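PDB 3BQY: putative TetR family transcriptional regulator from Streptomyces coelicolor A3, which probably binds DNA at cis-regulatory sites as a TetR-type transcriptional regulator, possibly a repressor. Local coordinates for residues W73-R76 against T77-L80; G117-E121 against A122-D126; A190-E193 against F194-L198. All coordinates share one frame; numbering follows the deposited sequence.

Contact 1: residues W73-R76 against T77-L80. With PO4 (phosphate ion), chain B.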
loop_
_atom_site.group_PDB
_atom_site.type_symbol
_atom_site.label_atom_id
_atom_site.label_comp_id
_atom_site.label_asym_id
_atom_site.label_seq_id
_atom_site.Cartn_x
_atom_site.Cartn_y
_atom_site.Cartn_z
ATOM N N TRP A 73 -19.706 0.023 -16.577
ATOM C CA TRP A 73 -19.129 -0.590 -15.389
ATOM C C TRP A 73 -17.690 -0.062 -15.110
ATOM O O TRP A 73 -17.283 0.054 -13.940
ATOM C CB TRP A 73 -19.122 -2.130 -15.525
ATOM C CG TRP A 73 -18.248 -2.614 -16.649
ATOM C CD1 TRP A 73 -18.623 -2.863 -17.951
ATOM C CD2 TRP A 73 -16.839 -2.871 -16.576
ATOM N NE1 TRP A 73 -17.519 -3.289 -18.691
ATOM C CE2 TRP A 73 -16.418 -3.287 -17.869
ATOM C CE3 TRP A 73 -15.880 -2.798 -15.529
ATOM C CZ2 TRP A 73 -15.084 -3.613 -18.155
ATOM C CZ3 TRP A 73 -14.552 -3.124 -15.821
ATOM C CH2 TRP A 73 -14.166 -3.513 -17.134
ATOM N N SER A 74 -16.913 0.198 -16.171
ATOM C CA SER A 74 -15.521 0.631 -15.975
ATOM C C SER A 74 -15.487 2.052 -15.404
ATOM O O SER A 74 -14.662 2.341 -14.517
ATOM C CB SER A 74 -14.667 0.518 -17.258
ATOM O OG SER A 74 -15.163 1.370 -18.267
ATOM N N GLU A 75 -16.369 2.927 -15.891
ATOM C CA GLU A 75 -16.481 4.279 -15.335
ATOM C C GLU A 75 -16.962 4.248 -13.887
ATOM O O GLU A 75 -16.441 4.965 -13.036
ATOM C CB GLU A 75 -17.411 5.179 -16.166
ATOM C CG GLU A 75 -17.313 6.658 -15.779
ATOM C CD GLU A 75 -15.865 7.136 -15.718
ATOM O OE1 GLU A 75 -15.144 6.931 -16.718
ATOM O OE2 GLU A 75 -15.431 7.654 -14.654
ATOM N N ARG A 76 -17.941 3.405 -13.573
ATOM C CA ARG A 76 -18.416 3.374 -12.177
ATOM C C ARG A 76 -17.351 2.787 -11.231
ATOM O O ARG A 76 -17.194 3.233 -10.093
ATOM C CB ARG A 76 -19.742 2.606 -12.075
ATOM C CG ARG A 76 -20.853 3.331 -12.874
ATOM C CD ARG A 76 -22.115 2.473 -12.910
ATOM N NE ARG A 76 -22.735 2.406 -11.573
ATOM C CZ ARG A 76 -23.347 1.336 -11.055
ATOM N NH1 ARG A 76 -23.375 0.172 -11.696
ATOM N NH2 ARG A 76 -23.907 1.425 -9.852
ATOM N N THR A 77 -16.642 1.775 -11.704
ATOM C CA THR A 77 -15.573 1.185 -10.925
ATOM C C THR A 77 -14.473 2.244 -10.701
ATOM O O THR A 77 -13.953 2.383 -9.583
ATOM C CB THR A 77 -14.988 -0.041 -11.629
ATOM O OG1 THR A 77 -16.009 -1.049 -11.757
ATOM C CG2 THR A 77 -13.806 -0.629 -10.793
ATOM N N ALA A 78 -14.136 2.978 -11.760
ATOM C CA ALA A 78 -13.134 4.050 -11.648
ATOM C C ALA A 78 -13.588 5.115 -10.634
ATOM O O ALA A 78 -12.768 5.609 -9.871
ATOM C CB ALA A 78 -12.880 4.706 -13.026
ATOM N N ARG A 79 -14.867 5.502 -10.649
ATOM C CA ARG A 79 -15.350 6.526 -9.698
ATOM C C ARG A 79 -15.214 6.066 -8.252
ATOM O O ARG A 79 -14.873 6.853 -7.384
ATOM C CB ARG A 79 -16.813 6.937 -9.970
ATOM C CG ARG A 79 -16.954 7.829 -11.208
ATOM C CD ARG A 79 -18.197 8.714 -11.112
ATOM N NE ARG A 79 -19.391 7.884 -10.958
ATOM C CZ ARG A 79 -20.146 7.446 -11.959
ATOM N NH1 ARG A 79 -19.845 7.759 -13.214
ATOM N NH2 ARG A 79 -21.197 6.686 -11.693
ATOM N N LEU A 80 -15.485 4.792 -8.000
ATOM C CA LEU A 80 -15.302 4.222 -6.655
ATOM C C LEU A 80 -13.845 4.283 -6.196
ATOM O O LEU A 80 -13.575 4.655 -5.049
ATOM C CB LEU A 80 -15.779 2.775 -6.619
ATOM C CG LEU A 80 -17.299 2.565 -6.568
ATOM C CD1 LEU A 80 -17.559 1.116 -6.915
ATOM C CD2 LEU A 80 -17.863 2.894 -5.151
HETATM P P PO4 B . -20.213 -3.256 -21.423
HETATM O O1 PO4 B . -18.701 -3.156 -21.406
HETATM O O2 PO4 B . -20.808 -1.901 -21.091
HETATM O O3 PO4 B . -20.640 -3.721 -22.807
HETATM O O4 PO4 B . -20.696 -4.285 -20.408
#
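The first two turns of helix 73-89, in the all-helical C-terminal domain expected of a TetR-family regulator, carry the contact of W73 with T77. Both donors of T77 use the same acceptor: its backbone N reaches W73 O at 2.9 Å and its OG1 donates to W73 O at 2.8 Å. They come from opposite faces of the carbonyl plane, each tilted from it by about 30°. OG1 stands beside its own backbone N (chi1 -63°), which lets the hydroxyl reach back one turn; T77 also packs on V118, L119 and L200. The ordinary i to i+4 bonds continue with A78 N to S74 O and R79 N to E75 O. The W73 indole also has T77 OG1 near its plane, 4.2 Å from CE3, and S74 CB lies over one face of the ring, toward its rim. W73 meets the ring of F124 edge-to-face, while L119, L203 and R204 pack against it.

On the more accessible side, E75 in one of its two conformers crosses R79 at about a right angle, with E75 CG 3.8 Å from R79 NH1, and its OE2 pairs with R82; with the side chain split in two, these contacts are tentative. Beside it R76 CG comes to 3.6 Å of R79 NH2. Carbonyl oxygens of the preceding loop hold both arginines: A65 and G66 take R76, A64 and D70 take R79. This probably offsets the closeness of their like charges. At the helix start the indole edge meets a phosphate ion, probably from the crystallisation liquor and also bonded to R207; W73 NE1 donates to phosphate O1 at 3.0 Å through a bent bond, 138° at the hydrogen.

Contact 2: residues G117-E121 against A122-D126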
loop_
_atom_site.group_PDB
_atom_site.type_symbol
_atom_site.label_atom_id
_atom_site.label_comp_id
_atom_site.label_asym_id
_atom_site.label_seq_id
_atom_site.Cartn_x
_atom_site.Cartn_y
_atom_site.Cartn_z
ATOM N N GLY A 117 -20.420 -5.646 -6.699
ATOM C CA GLY A 117 -21.724 -5.613 -7.373
ATOM C C GLY A 117 -21.677 -5.005 -8.769
ATOM O O GLY A 117 -22.285 -5.501 -9.714
ATOM N N VAL A 118 -20.955 -3.909 -8.907
ATOM C CA VAL A 118 -20.818 -3.275 -10.235
ATOM C C VAL A 118 -20.264 -4.290 -11.248
ATOM O O VAL A 118 -20.780 -4.420 -12.357
ATOM C CB VAL A 118 -19.891 -2.035 -10.135
ATOM C CG1 VAL A 118 -19.423 -1.564 -11.531
ATOM C CG2 VAL A 118 -20.656 -0.904 -9.412
ATOM N N LEU A 119 -19.213 -5.002 -10.855
ATOM C CA LEU A 119 -18.573 -6.004 -11.739
ATOM C C LEU A 119 -19.467 -7.208 -11.988
ATOM O O LEU A 119 -19.645 -7.619 -13.151
ATOM C CB LEU A 119 -17.211 -6.448 -11.150
ATOM C CG LEU A 119 -16.270 -5.229 -11.040
ATOM C CD1 LEU A 119 -14.921 -5.680 -10.383
ATOM C CD2 LEU A 119 -15.991 -4.566 -12.420
ATOM N N ARG A 120 -20.038 -7.785 -10.932
ATOM C CA ARG A 120 -20.937 -8.930 -11.147
ATOM C C ARG A 120 -22.094 -8.572 -12.090
ATOM O O ARG A 120 -22.453 -9.339 -12.984
ATOM C CB ARG A 120 -21.469 -9.472 -9.810
ATOM C CG ARG A 120 -20.362 -10.139 -8.938
ATOM C CD ARG A 120 -20.955 -10.674 -7.620
ATOM N NE ARG A 120 -21.581 -11.999 -7.795
ATOM C CZ ARG A 120 -22.792 -12.350 -7.343
ATOM N NH1 ARG A 120 -23.551 -11.483 -6.677
ATOM N NH2 ARG A 120 -23.234 -13.599 -7.533
ATOM N N GLU A 121 -22.703 -7.401 -11.869
ATOM C CA GLU A 121 -23.853 -6.965 -12.684
ATOM C C GLU A 121 -23.476 -6.626 -14.113
ATOM O O GLU A 121 -24.355 -6.554 -14.985
ATOM C CB GLU A 121 -24.552 -5.777 -12.019
ATOM C CG GLU A 121 -25.219 -6.265 -10.714
ATOM C CD GLU A 121 -25.766 -5.163 -9.840
ATOM O OE1 GLU A 121 -25.777 -3.992 -10.276
ATOM O OE2 GLU A 121 -26.168 -5.479 -8.695
ATOM N N ALA A 122 -22.182 -6.464 -14.356
ATOM C CA ALA A 122 -21.663 -6.190 -15.703
ATOM C C ALA A 122 -21.162 -7.461 -16.393
ATOM O O ALA A 122 -20.635 -7.401 -17.506
ATOM C CB ALA A 122 -20.531 -5.170 -15.624
ATOM N N GLY A 123 -21.323 -8.611 -15.738
ATOM C CA GLY A 123 -21.015 -9.886 -16.396
ATOM C C GLY A 123 -19.731 -10.540 -15.909
ATOM O O GLY A 123 -19.317 -11.559 -16.460
ATOM N N PHE A 124 -19.108 -9.997 -14.873
ATOM C CA PHE A 124 -17.964 -10.713 -14.266
ATOM C C PHE A 124 -18.428 -11.831 -13.345
ATOM O O PHE A 124 -19.386 -11.641 -12.574
ATOM C CB PHE A 124 -17.067 -9.765 -13.485
ATOM C CG PHE A 124 -16.334 -8.804 -14.366
ATOM C CD1 PHE A 124 -16.928 -7.598 -14.755
ATOM C CD2 PHE A 124 -15.069 -9.128 -14.852
ATOM C CE1 PHE A 124 -16.246 -6.706 -15.616
ATOM C CE2 PHE A 124 -14.395 -8.253 -15.722
ATOM C CZ PHE A 124 -14.990 -7.042 -16.085
ATOM N N GLY A 125 -17.728 -12.976 -13.403
ATOM C CA GLY A 125 -18.013 -14.085 -12.505
ATOM C C GLY A 125 -17.587 -13.724 -11.092
ATOM O O GLY A 125 -16.804 -12.763 -10.894
ATOM N N ASP A 126 -18.085 -14.493 -10.124
ATOM C CA ASP A 126 -17.834 -14.248 -8.689
ATOM C C ASP A 126 -16.342 -14.088 -8.373
ATOM O O ASP A 126 -15.962 -13.161 -7.683
ATOM C CB ASP A 126 -18.344 -15.412 -7.823
ATOM C CG ASP A 126 -19.871 -15.500 -7.778
ATOM O OD1 ASP A 126 -20.549 -14.504 -8.098
ATOM O OD2 ASP A 126 -20.370 -16.604 -7.463
#
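A Schellman motif ends helix 106-121, tying L119 and R120 to the A122-F124 turn. L119 O takes two backbone donors from opposite faces of its plane: A122 N at 3.0 Å, well above that plane, and F124 N at 3.0 Å, only tilted from it. R120 O receives G123 N at 3.1 Å. The reversal rests on G123, whose phi of 106° would press a CB against the preceding carbonyl oxygen. Beyond it F124 folds back so that its ring edge lies near L119 O, and its CD1 packs against L119 CB at 3.8 Å. L119 CD2 lies above the CD1-CE1 side of the ring, 3.9 Å from F124 CE1.

R120 spans the turn to the start of helix 126-151. Its chain bends at chi3 (82°), bringing the guanidinium side-on to D126, and NE and NH2 both grip D126 OD1, at 2.7 and 2.9 Å. The group and the carboxylate are turned 42° from each other, so the bridge is twisted. R120 CA also points its hydrogen at F124 O. The remaining R120 NH1 bonds to H175 of the second subunit, where A178 packs on R120 and T179 on D126. A122 O accepts from R207. Apolar contact of the L119-F124 kind, between the last helical turn and the residue just past the glycine, is characteristic of the Schellman C-terminal cap.

Contact 3: residues A190-E193 against F194-L198. With PO4 (phosphate ion), chain C.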
loop_
_atom_site.group_PDB
_atom_site.type_symbol
_atom_site.label_atom_id
_atom_site.label_comp_id
_atom_site.label_asym_id
_atom_site.label_seq_id
_atom_site.Cartn_x
_atom_site.Cartn_y
_atom_site.Cartn_z
ATOM N N ALA A 190 -2.413 11.906 -12.376
ATOM C CA ALA A 190 -2.107 11.240 -13.650
ATOM C C ALA A 190 -1.550 9.823 -13.449
ATOM O O ALA A 190 -1.955 8.892 -14.162
ATOM C CB ALA A 190 -1.134 12.092 -14.503
ATOM N N HIS A 191 -0.649 9.648 -12.476
ATOM C CA HIS A 191 -0.115 8.308 -12.174
ATOM C C HIS A 191 -1.243 7.363 -11.734
ATOM O O HIS A 191 -1.333 6.226 -12.199
ATOM C CB HIS A 191 0.971 8.389 -11.095
ATOM C CG HIS A 191 2.210 9.080 -11.556
ATOM N ND1 HIS A 191 3.236 9.426 -10.708
ATOM C CD2 HIS A 191 2.559 9.549 -12.776
ATOM C CE1 HIS A 191 4.188 10.030 -11.390
ATOM N NE2 HIS A 191 3.798 10.130 -12.648
ATOM N N PHE A 192 -2.111 7.857 -10.860
ATOM C CA PHE A 192 -3.226 7.076 -10.369
ATOM C C PHE A 192 -4.156 6.650 -11.509
ATOM O O PHE A 192 -4.538 5.480 -11.619
ATOM C CB PHE A 192 -4.021 7.862 -9.322
ATOM C CG PHE A 192 -5.210 7.103 -8.799
ATOM C CD1 PHE A 192 -5.036 5.957 -8.018
ATOM C CD2 PHE A 192 -6.503 7.520 -9.111
ATOM C CE1 PHE A 192 -6.155 5.238 -7.529
ATOM C CE2 PHE A 192 -7.611 6.813 -8.636
ATOM C CZ PHE A 192 -7.447 5.684 -7.851
ATOM N N GLU A 193 -4.523 7.610 -12.354
ATOM C CA GLU A 193 -5.401 7.331 -13.477
ATOM C C GLU A 193 -4.787 6.274 -14.419
ATOM O O GLU A 193 -5.509 5.427 -14.963
ATOM C CB GLU A 193 -5.741 8.624 -14.235
ATOM C CG GLU A 193 -6.670 9.580 -13.451
ATOM C CD GLU A 193 -8.038 8.943 -13.096
ATOM O OE1 GLU A 193 -8.587 8.174 -13.912
ATOM O OE2 GLU A 193 -8.556 9.228 -12.000
ATOM N N PHE A 194 -3.468 6.337 -14.621
ATOM C CA PHE A 194 -2.785 5.387 -15.489
ATOM C C PHE A 194 -2.908 3.977 -14.910
ATOM O O PHE A 194 -3.196 3.024 -15.642
ATOM C CB PHE A 194 -1.312 5.774 -15.658
ATOM C CG PHE A 194 -0.551 4.851 -16.549
ATOM C CD1 PHE A 194 -0.584 5.014 -17.942
ATOM C CD2 PHE A 194 0.169 3.787 -16.013
ATOM C CE1 PHE A 194 0.138 4.146 -18.777
ATOM C CE2 PHE A 194 0.887 2.925 -16.836
ATOM C CZ PHE A 194 0.878 3.102 -18.213
ATOM N N GLY A 195 -2.633 3.834 -13.614
ATOM C CA GLY A 195 -2.700 2.512 -12.968
ATOM C C GLY A 195 -4.116 1.967 -12.969
ATOM O O GLY A 195 -4.337 0.784 -13.218
ATOM N N LEU A 196 -5.084 2.841 -12.723
ATOM C CA LEU A 196 -6.480 2.479 -12.767
ATOM C C LEU A 196 -6.885 2.027 -14.177
ATOM O O LEU A 196 -7.599 1.028 -14.344
ATOM C CB LEU A 196 -7.305 3.713 -12.296
ATOM C CG LEU A 196 -8.742 3.589 -11.907
ATOM C CD1 LEU A 196 -8.968 2.356 -10.964
ATOM C CD2 LEU A 196 -9.256 4.940 -11.350
ATOM N N ARG A 197 -6.424 2.761 -15.192
ATOM C CA ARG A 197 -6.641 2.380 -16.590
ATOM C C ARG A 197 -6.072 0.987 -16.889
ATOM O O ARG A 197 -6.734 0.177 -17.545
ATOM C CB ARG A 197 -6.030 3.416 -17.560
ATOM C CG ARG A 197 -5.771 2.889 -18.987
ATOM C CD ARG A 197 -5.554 4.010 -20.026
ATOM N NE ARG A 197 -4.172 4.466 -20.212
ATOM C CZ ARG A 197 -3.569 4.580 -21.400
ATOM N NH1 ARG A 197 -2.325 5.023 -21.478
ATOM N NH2 ARG A 197 -4.210 4.251 -22.523
ATOM N N LEU A 198 -4.848 0.717 -16.431
ATOM C CA LEU A 198 -4.255 -0.638 -16.602
ATOM C C LEU A 198 -5.189 -1.732 -16.022
ATOM O O LEU A 198 -5.438 -2.751 -16.688
ATOM C CB LEU A 198 -2.885 -0.786 -15.926
ATOM C CG LEU A 198 -1.753 0.087 -16.467
ATOM C CD1 LEU A 198 -0.449 -0.260 -15.749
ATOM C CD2 LEU A 198 -1.610 -0.139 -17.992
HETATM P P PO4 C . 3.174 11.927 -15.758
HETATM O O1 PO4 C . 2.373 13.208 -15.794
HETATM O O2 PO4 C . 2.405 10.911 -14.940
HETATM O O3 PO4 C . 3.374 11.388 -17.152
HETATM O O4 PO4 C . 4.495 12.202 -15.117
#
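F192 and L196 form the tightly packed side of helix 188-206, one turn apart. L196 CD2 sits 3.7 Å from F192 CE2, coming at the ring obliquely, and CZ is the next ring atom it meets. Both side chains leave with CG anti to the backbone N (chi1 179° for F192, -165° for L196), which brings them over the same flank, where A81 of helix 73-89 touches both; R82 and R85 add to the cover of F192, and H143 meets its ring. Beneath them L196 N bonds to F192 O at 2.9 Å, nearly straight down the carbonyl. G195 N bonds to H191 O at 3.1 Å.

E193 runs alongside L196, pointing the same way, with OE1 no nearer than 4.2 Å to L196 CD2; its carboxylate turns instead to R82 through a salt bridge from OE2. R197 is looser still. Its N is held by E193 O at 2.8 Å, but the chain then leads outward, is exposed and takes two positions; in the modelled copy it packs on V206 of the second subunit. H191 and F194 pack on R131 of that subunit. A weak bond from H191 NE2 to O4 of a phosphate ion, probably from the crystallisation liquor and also bound by R131 of the second subunit, is tentative, because the ion is modelled implausibly close to the imidazole. The chemistry thus implies a helix with an apolar inner flank, a charged border tied to R82, and an outer flank that helps join the two subunits.

Overall arrangement
All three contacts lie in the C-terminal domain but differ in depth. Contact 3 is the most buried and apolar; contacts 1 and 2 are partly buried, and contact 2 is farthest from the chain's centre. Contact 1 links the others: its W73 CB packs on A122 CB of contact 2 at 3.4 Å, and its A78 O meets L196 CD2 of contact 3 at 3.9 Å, whereas contacts 2 and 3 come no closer than about 10 Å between nearest atoms. Contacts 1 and 3 run along continuous helices; contact 2 ends one. Contacts 2 and 3 both touch the second subunit, contact 2 with a polar grip and contact 3 mainly by packing.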